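PDB 6NAB: prolyl-tRNA synthetase from Naegleria fowleri, which probably catalyses the ATP-dependent attachment of proline to its cognate tRNA, as expected of a class II aminoacyl-tRNA synthetase. Local coordinates for residues D40-Y45 against R161-Y166; A115-S120 against T146-W151. All coordinates share one frame; numbering follows the deposited sequence.

Both interactions are buried, both reach the bound AMP, and both lie against the second subunit. Strands 140-149 and 164-174, neighbours in one antiparallel pairing, supply a segment to each: F165 O and V148 N lie 2.8 Å apart, and E164 OE2 and N147 ND2 2.9 Å, each pair probably hydrogen-bonded. Interaction 1 sets a turn against the start of 164-174 with one direct backbone bond, a water bridge and modest packing, and on its far side S162 and F165 hold the adenine. Interaction 2 is richer in charge: two arginines grip carbonyl oxygens, and R150 also meets the AMP phosphate and the bound proline. The centres of interactions 1 and 2 are about 12 Å apart.

Interaction 1. Residues D40-Y45 against R161-Y166; sequences DVSGCY and RSREFY. With AMP (adenosine monophosphate), chain M; EDO (1,2-ethanediol), chain Q.
G43 and R163 make the one direct hydrogen bond of this contact, from R163 N to G43 O at 2.8 Å, with an N-H...O angle of 158°. The same carbonyl oxygen is 3.3 Å from S162 CB, which also meets the Y45 ring at its edge, 3.7 Å from CE2. G43 belongs to a type II turn from V41 to C44, closed by C44 N to V41 O; its positive phi (78°) suits a residue without a side chain. R163 has two conformers; in the one given, tentatively, NH1 lies 3.5 Å from G43 CA and NH2 bonds E152 O. Water links Y45 N to E164 O and Y45 O to Y166 OH, whereas E164 N is buried without a partner in the model. S162 OG stands between its own backbone N and carbonyl carbon (chi1 56°), which turns it to E164 O, 2.7 Å away and approached from above the carbonyl plane. Independently, the S162 main chain meets the adenine edge: O accepts from AMP N6 at 3.0 Å, and N gives N1 a weak bond. F165 lays one ring face on the base, with AMP C5 3.5 Å above its plane. S162 and F165 thus form part of the adenine pocket, and the pair of strands is consistent with motif 2 of class II synthetases, F165 fitting its stacking phenylalanine. In the fold, the loop between strands 36-38 and 45-47 abuts the beginning of strand 164-174, which pairs with 140-149, while F79 and P77 of the second subunit pack on C44 and E164.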
loop_
_atom_site.group_PDB
_atom_site.type_symbol
_atom_site.label_atom_id
_atom_site.label_comp_id
_atom_site.label_asym_id
_atom_site.label_seq_id
_atom_site.Cartn_x
_atom_site.Cartn_y
_atom_site.Cartn_z
ATOM N N ASP B 40 -0.564 -22.095 1.204
ATOM C CA ASP B 40 -1.220 -23.223 0.551
ATOM C C ASP B 40 -1.884 -22.838 -0.777
ATOM O O ASP B 40 -2.688 -23.608 -1.308
ATOM C CB ASP B 40 -2.219 -23.896 1.501
ATOM C CG ASP B 40 -3.425 -23.033 1.804
ATOM O OD1 ASP B 40 -3.412 -21.829 1.479
ATOM O OD2 ASP B 40 -4.375 -23.558 2.424
ATOM N N VAL B 41 -1.535 -21.686 -1.339
ATOM C CA VAL B 41 -1.851 -21.357 -2.724
ATOM C C VAL B 41 -0.529 -21.253 -3.457
ATOM O O VAL B 41 0.325 -20.431 -3.100
ATOM C CB VAL B 41 -2.656 -20.054 -2.854
ATOM C CG1 VAL B 41 -2.836 -19.695 -4.344
ATOM C CG2 VAL B 41 -4.010 -20.219 -2.192
ATOM N N SER B 42 -0.369 -22.082 -4.484
ATOM C CA SER B 42 0.902 -22.199 -5.183
ATOM C C SER B 42 1.368 -20.859 -5.739
ATOM O O SER B 42 0.589 -20.107 -6.336
ATOM C CB SER B 42 0.774 -23.219 -6.314
ATOM O OG SER B 42 1.951 -23.209 -7.095
ATOM N N GLY B 43 2.649 -20.559 -5.528
ATOM C CA GLY B 43 3.256 -19.349 -6.043
ATOM C C GLY B 43 2.950 -18.092 -5.261
ATOM O O GLY B 43 3.277 -16.994 -5.727
ATOM N N CYS B 44 2.336 -18.209 -4.089
ATOM C CA CYS B 44 2.057 -17.062 -3.234
ATOM C C CYS B 44 2.776 -17.250 -1.903
ATOM O O CYS B 44 2.868 -18.371 -1.391
ATOM C CB CYS B 44 0.543 -16.890 -3.007
ATOM S SG CYS B 44 -0.415 -16.591 -4.532
ATOM N N TYR B 45 3.275 -16.150 -1.339
ATOM C CA TYR B 45 4.139 -16.217 -0.169
ATOM C C TYR B 45 3.715 -15.165 0.850
ATOM O O TYR B 45 3.041 -14.191 0.523
ATOM C CB TYR B 45 5.607 -16.019 -0.549
ATOM C CG TYR B 45 6.052 -16.943 -1.688
ATOM C CD1 TYR B 45 6.530 -18.214 -1.426
ATOM C CD2 TYR B 45 5.975 -16.530 -3.012
ATOM C CE1 TYR B 45 6.932 -19.064 -2.462
ATOM C CE2 TYR B 45 6.375 -17.361 -4.052
ATOM C CZ TYR B 45 6.851 -18.629 -3.771
ATOM O OH TYR B 45 7.240 -19.467 -4.796
ATOM N N ARG B 161 9.756 -14.748 -8.741
ATOM C CA ARG B 161 8.668 -15.071 -9.672
ATOM C C ARG B 161 7.507 -15.649 -8.857
ATOM O O ARG B 161 7.402 -16.866 -8.686
ATOM C CB ARG B 161 9.121 -16.034 -10.764
ATOM C CG ARG B 161 8.037 -16.334 -11.804
ATOM C CD ARG B 161 8.500 -17.291 -12.904
ATOM N NE ARG B 161 9.698 -16.804 -13.593
ATOM C CZ ARG B 161 9.709 -15.809 -14.475
ATOM N NH1 ARG B 161 8.589 -15.172 -14.791
ATOM N NH2 ARG B 161 10.852 -15.435 -15.030
ATOM N N SER B 162 6.645 -14.766 -8.355
ATOM C CA SER B 162 5.465 -15.185 -7.612
ATOM C C SER B 162 4.210 -14.880 -8.426
ATOM O O SER B 162 4.204 -13.994 -9.287
ATOM C CB SER B 162 5.408 -14.512 -6.230
ATOM O OG SER B 162 5.461 -13.100 -6.329
ATOM N N ARG B 163 3.141 -15.641 -8.160
ATOM C CA ARG B 163 1.914 -15.466 -8.929
ATOM C C ARG B 163 1.120 -14.247 -8.473
ATOM O O ARG B 163 0.394 -13.653 -9.281
ATOM C CB ARG B 163 1.089 -16.753 -8.873
ATOM C CG ARG B 163 1.811 -17.846 -9.665
ATOM C CD ARG B 163 1.067 -19.148 -9.859
ATOM N NE ARG B 163 1.845 -19.969 -10.787
ATOM C CZ ARG B 163 2.798 -20.830 -10.429
ATOM N NH1 ARG B 163 3.087 -21.031 -9.147
ATOM N NH2 ARG B 163 3.457 -21.499 -11.360
ATOM N N GLU B 164 1.242 -13.856 -7.208
ATOM C CA GLU B 164 0.863 -12.518 -6.774
ATOM C C GLU B 164 2.153 -11.823 -6.379
ATOM O O GLU B 164 2.972 -12.407 -5.666
ATOM C CB GLU B 164 -0.117 -12.524 -5.588
ATOM C CG GLU B 164 -0.424 -11.113 -5.089
ATOM C CD GLU B 164 -1.290 -11.090 -3.827
ATOM O OE1 GLU B 164 -1.346 -12.113 -3.112
ATOM O OE2 GLU B 164 -1.918 -10.041 -3.563
ATOM N N PHE B 165 2.355 -10.605 -6.864
ATOM C CA PHE B 165 3.487 -9.809 -6.414
ATOM C C PHE B 165 3.041 -8.362 -6.237
ATOM O O PHE B 165 1.937 -7.971 -6.628
ATOM C CB PHE B 165 4.697 -9.945 -7.365
ATOM C CG PHE B 165 4.426 -9.554 -8.814
ATOM C CD1 PHE B 165 4.730 -8.282 -9.273
ATOM C CD2 PHE B 165 3.960 -10.487 -9.721
ATOM C CE1 PHE B 165 4.544 -7.939 -10.607
ATOM C CE2 PHE B 165 3.761 -10.151 -11.075
ATOM C CZ PHE B 165 4.048 -8.872 -11.506
ATOM N N TYR B 166 3.910 -7.583 -5.607
ATOM C CA TYR B 166 3.646 -6.204 -5.240
ATOM C C TYR B 166 4.641 -5.332 -5.978
ATOM O O TYR B 166 5.805 -5.706 -6.130
ATOM C CB TYR B 166 3.749 -6.017 -3.710
ATOM C CG TYR B 166 2.949 -7.089 -3.012
ATOM C CD1 TYR B 166 1.577 -6.977 -2.872
ATOM C CD2 TYR B 166 3.557 -8.265 -2.587
ATOM C CE1 TYR B 166 0.834 -7.977 -2.277
ATOM C CE2 TYR B 166 2.820 -9.280 -1.985
ATOM C CZ TYR B 166 1.462 -9.129 -1.841
ATOM O OH TYR B 166 0.729 -10.127 -1.258
HETATM P P AMP M . 7.819 -7.210 -17.064
HETATM O O1P AMP M . 6.320 -6.957 -17.513
HETATM O O2P AMP M . 8.409 -8.639 -17.275
HETATM O O3P AMP M . 8.681 -6.107 -17.669
HETATM O "O5'" AMP M . 7.974 -6.917 -15.502
HETATM C "C5'" AMP M . 7.501 -5.708 -14.914
HETATM C "C4'" AMP M . 7.987 -5.571 -13.495
HETATM O "O4'" AMP M . 7.417 -6.649 -12.703
HETATM C "C3'" AMP M . 9.500 -5.680 -13.335
HETATM O "O3'" AMP M . 9.937 -4.839 -12.266
HETATM C "C2'" AMP M . 9.703 -7.163 -12.992
HETATM O "O2'" AMP M . 10.869 -7.424 -12.252
HETATM C "C1'" AMP M . 8.442 -7.483 -12.191
HETATM N N9 AMP M . 7.960 -8.868 -12.306
HETATM C C8 AMP M . 7.449 -9.465 -13.429
HETATM N N7 AMP M . 6.905 -10.641 -13.212
HETATM C C5 AMP M . 7.082 -10.837 -11.854
HETATM C C6 AMP M . 6.701 -11.884 -10.988
HETATM N N6 AMP M . 6.021 -12.967 -11.383
HETATM N N1 AMP M . 7.023 -11.766 -9.678
HETATM C C2 AMP M . 7.672 -10.671 -9.272
HETATM N N3 AMP M . 8.076 -9.616 -9.993
HETATM C C4 AMP M . 7.745 -9.760 -11.279
HETATM C C1 EDO Q . 4.625 -22.207 -2.674
HETATM O O1 EDO Q . 4.354 -22.115 -4.076
HETATM C C2 EDO Q . 3.542 -21.460 -1.906
HETATM O O2 EDO Q . 4.151 -20.663 -0.891
HETATM O O HOH W 1 2.980 -13.827 -2.991
HETATM O O HOH W 2 1.735 -11.850 0.470
#

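Interaction 2. Residues A115-S120 against T146-W151; sequences ALRPTS and TNVVRW. With PRO (proline), chain N; AMP (adenosine monophosphate), chain M.
This is a buried junction inside the class II catalytic core, where the chain leaving strand 108-116 meets the end of strand 140-149, the touching parts running 103° apart, and an arginine from each segment reaches to the other, R117 to N147 and R150 to P118. A single backbone bond, V149 N to R117 O, spans the junction at 3.1 Å and is nearly straight at 173°. R117 approaches N147 side-on: NE donates to the main-chain O at 2.7 Å, close to the direction of the carbonyl bond, while NH2 meets OD1 at 2.8 Å in the guanidinium plane. These bonds, with T146 CB over one face, hold the guanidinium; V148 CG1, in one of two conformers, also touches R117 CG. R150 repeats the side-on grip, but with both nitrogens on one oxygen: NE and NH2 donate to P118 O, NE at 2.9 Å. Its extended chain, with chi2 and chi3 both near 180°, carries the guanidinium to the ligands, where NH1 bonds AMP O1P at 3.0 Å and NH2 also donates to the carboxylate OXT of the bound proline at 2.7 Å. The bonds to P118 O probably help set the guanidinium's rotation, and R150 is consistent with the motif 2 arginine. T119 OG1 accepts from the proline N and also bonds E121, whose other carboxylate oxygen binds the proline too. L116 CD1 packs on V149 CG2, and a water donates to both L116 O and V149 O. F95 of helix 89-95 touches P118, T119 and R150, strand 164-174 backs V148 through F165 and W167, and F79 of the second subunit packs on L116 and V149.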
loop_
_atom_site.group_PDB
_atom_site.type_symbol
_atom_site.label_atom_id
_atom_site.label_comp_id
_atom_site.label_asym_id
_atom_site.label_seq_id
_atom_site.Cartn_x
_atom_site.Cartn_y
_atom_site.Cartn_z
ATOM N N ALA B 115 -11.553 -10.143 -14.833
ATOM C CA ALA B 115 -10.176 -10.580 -14.694
ATOM C C ALA B 115 -9.461 -9.794 -13.603
ATOM O O ALA B 115 -9.799 -8.642 -13.318
ATOM C CB ALA B 115 -9.440 -10.410 -16.025
ATOM N N LEU B 116 -8.451 -10.421 -13.006
ATOM C CA LEU B 116 -7.551 -9.740 -12.088
ATOM C C LEU B 116 -6.421 -9.091 -12.880
ATOM O O LEU B 116 -5.881 -9.692 -13.815
ATOM C CB LEU B 116 -6.981 -10.722 -11.060
ATOM C CG LEU B 116 -7.986 -11.523 -10.232
ATOM C CD1 LEU B 116 -7.256 -12.383 -9.204
ATOM C CD2 LEU B 116 -8.959 -10.573 -9.557
ATOM N N ARG B 117 -6.066 -7.872 -12.498
ATOM C CA ARG B 117 -5.090 -7.092 -13.239
ATOM C C ARG B 117 -3.745 -7.817 -13.315
ATOM O O ARG B 117 -3.172 -8.174 -12.269
ATOM C CB ARG B 117 -4.911 -5.699 -12.609
ATOM C CG ARG B 117 -4.136 -5.626 -11.308
ATOM C CD ARG B 117 -4.057 -4.215 -10.717
ATOM N NE ARG B 117 -3.980 -4.368 -9.269
ATOM C CZ ARG B 117 -4.505 -3.556 -8.367
ATOM N NH1 ARG B 117 -5.164 -2.451 -8.722
ATOM N NH2 ARG B 117 -4.367 -3.877 -7.083
ATOM N N PRO B 118 -3.232 -8.082 -14.505
ATOM C CA PRO B 118 -1.827 -8.521 -14.633
ATOM C C PRO B 118 -0.886 -7.333 -14.721
ATOM O O PRO B 118 0.338 -7.480 -14.592
ATOM C CB PRO B 118 -1.848 -9.335 -15.928
ATOM C CG PRO B 118 -2.866 -8.630 -16.759
ATOM C CD PRO B 118 -3.937 -8.140 -15.796
ATOM N N THR B 119 -1.469 -6.160 -14.995
ATOM C CA THR B 119 -0.844 -4.858 -15.226
ATOM C C THR B 119 -1.997 -3.936 -15.607
ATOM O O THR B 119 -3.035 -4.442 -16.041
ATOM C CB THR B 119 0.244 -4.900 -16.320
ATOM O OG1 THR B 119 0.790 -3.581 -16.500
ATOM C CG2 THR B 119 -0.315 -5.418 -17.662
ATOM N N SER B 120 -1.853 -2.610 -15.474
ATOM C CA SER B 120 -3.034 -1.737 -15.470
ATOM C C SER B 120 -3.186 -0.845 -16.704
ATOM O O SER B 120 -4.034 0.056 -16.682
ATOM C CB SER B 120 -3.028 -0.862 -14.218
ATOM O OG SER B 120 -3.083 -1.674 -13.060
ATOM N N THR B 146 0.567 -1.296 -5.821
ATOM C CA THR B 146 -0.532 -2.255 -5.810
ATOM C C THR B 146 0.002 -3.680 -5.869
ATOM O O THR B 146 1.184 -3.919 -6.111
ATOM C CB THR B 146 -1.496 -2.066 -7.007
ATOM O OG1 THR B 146 -0.832 -2.473 -8.211
ATOM C CG2 THR B 146 -1.905 -0.665 -7.198
ATOM N N ASN B 147 -0.914 -4.631 -5.708
ATOM C CA ASN B 147 -0.641 -6.031 -5.987
ATOM C C ASN B 147 -1.125 -6.384 -7.392
ATOM O O ASN B 147 -2.090 -5.814 -7.906
ATOM C CB ASN B 147 -1.305 -6.948 -4.945
ATOM C CG ASN B 147 -2.812 -6.724 -4.821
ATOM O OD1 ASN B 147 -3.340 -5.678 -5.201
ATOM N ND2 ASN B 147 -3.504 -7.719 -4.285
ATOM N N VAL B 148 -0.427 -7.310 -8.031
ATOM C CA VAL B 148 -0.805 -7.758 -9.361
ATOM C C VAL B 148 -0.715 -9.275 -9.396
ATOM O O VAL B 148 -0.019 -9.900 -8.594
ATOM C CB VAL B 148 0.064 -7.110 -10.461
ATOM C CG1 VAL B 148 -0.526 -5.753 -10.844
ATOM C CG2 VAL B 148 1.458 -6.907 -9.955
ATOM N N VAL B 149 -1.455 -9.865 -10.330
ATOM C CA VAL B 149 -1.594 -11.318 -10.458
ATOM C C VAL B 149 -1.201 -11.749 -11.868
ATOM O O VAL B 149 -1.789 -11.288 -12.855
ATOM C CB VAL B 149 -3.029 -11.767 -10.132
ATOM C CG1 VAL B 149 -3.216 -13.241 -10.402
ATOM C CG2 VAL B 149 -3.407 -11.399 -8.648
ATOM N N ARG B 150 -0.224 -12.644 -11.960
ATOM C CA ARG B 150 0.123 -13.292 -13.222
ATOM C C ARG B 150 0.223 -14.777 -12.939
ATOM O O ARG B 150 1.074 -15.207 -12.152
ATOM C CB ARG B 150 1.438 -12.748 -13.794
ATOM C CG ARG B 150 1.330 -11.276 -14.231
ATOM C CD ARG B 150 2.624 -10.720 -14.861
ATOM N NE ARG B 150 2.550 -9.252 -14.983
ATOM C CZ ARG B 150 3.466 -8.481 -15.568
ATOM N NH1 ARG B 150 4.564 -9.018 -16.118
ATOM N NH2 ARG B 150 3.290 -7.160 -15.600
ATOM N N TRP B 151 -0.672 -15.557 -13.540
ATOM C CA TRP B 151 -0.724 -16.988 -13.260
ATOM C C TRP B 151 0.414 -17.665 -14.021
ATOM O O TRP B 151 0.225 -18.340 -15.032
ATOM C CB TRP B 151 -2.082 -17.573 -13.606
ATOM C CG TRP B 151 -2.453 -18.645 -12.644
ATOM C CD1 TRP B 151 -2.461 -19.993 -12.870
ATOM C CD2 TRP B 151 -2.800 -18.465 -11.271
ATOM N NE1 TRP B 151 -2.830 -20.659 -11.729
ATOM C CE2 TRP B 151 -3.039 -19.742 -10.730
ATOM C CE3 TRP B 151 -2.945 -17.342 -10.446
ATOM C CZ2 TRP B 151 -3.420 -19.930 -9.400
ATOM C CZ3 TRP B 151 -3.322 -17.530 -9.126
ATOM C CH2 TRP B 151 -3.552 -18.811 -8.616
HETATM N N PRO N . 3.146 -2.240 -17.036
HETATM C CA PRO N . 4.527 -2.562 -17.418
HETATM C C PRO N . 4.844 -4.043 -17.216
HETATM O O PRO N . 5.973 -4.487 -17.467
HETATM C CB PRO N . 5.371 -1.685 -16.479
HETATM C CG PRO N . 4.459 -1.437 -15.280
HETATM C CD PRO N . 3.087 -1.319 -15.883
HETATM O OXT PRO N . 3.973 -4.826 -16.814
HETATM P P AMP M . 7.819 -7.210 -17.064
HETATM O O1P AMP M . 6.320 -6.957 -17.513
HETATM O O2P AMP M . 8.409 -8.639 -17.275
HETATM O O3P AMP M . 8.681 -6.107 -17.669
HETATM O "O5'" AMP M . 7.974 -6.917 -15.502
HETATM C "C5'" AMP M . 7.501 -5.708 -14.914
HETATM C "C4'" AMP M . 7.987 -5.571 -13.495
HETATM O "O4'" AMP M . 7.417 -6.649 -12.703
HETATM C "C3'" AMP M . 9.500 -5.680 -13.335
HETATM O "O3'" AMP M . 9.937 -4.839 -12.266
HETATM C "C2'" AMP M . 9.703 -7.163 -12.992
HETATM O "O2'" AMP M . 10.869 -7.424 -12.252
HETATM C "C1'" AMP M . 8.442 -7.483 -12.191
HETATM N N9 AMP M . 7.960 -8.868 -12.306
HETATM C C8 AMP M . 7.449 -9.465 -13.429
HETATM N N7 AMP M . 6.905 -10.641 -13.212
HETATM C C5 AMP M . 7.082 -10.837 -11.854
HETATM C C6 AMP M . 6.701 -11.884 -10.988
HETATM N N6 AMP M . 6.021 -12.967 -11.383
HETATM N N1 AMP M . 7.023 -11.766 -9.678
HETATM C C2 AMP M . 7.672 -10.671 -9.272
HETATM N N3 AMP M . 8.076 -9.616 -9.993
HETATM C C4 AMP M . 7.745 -9.760 -11.279
HETATM O O HOH W 3 -4.509 -11.950 -13.620
#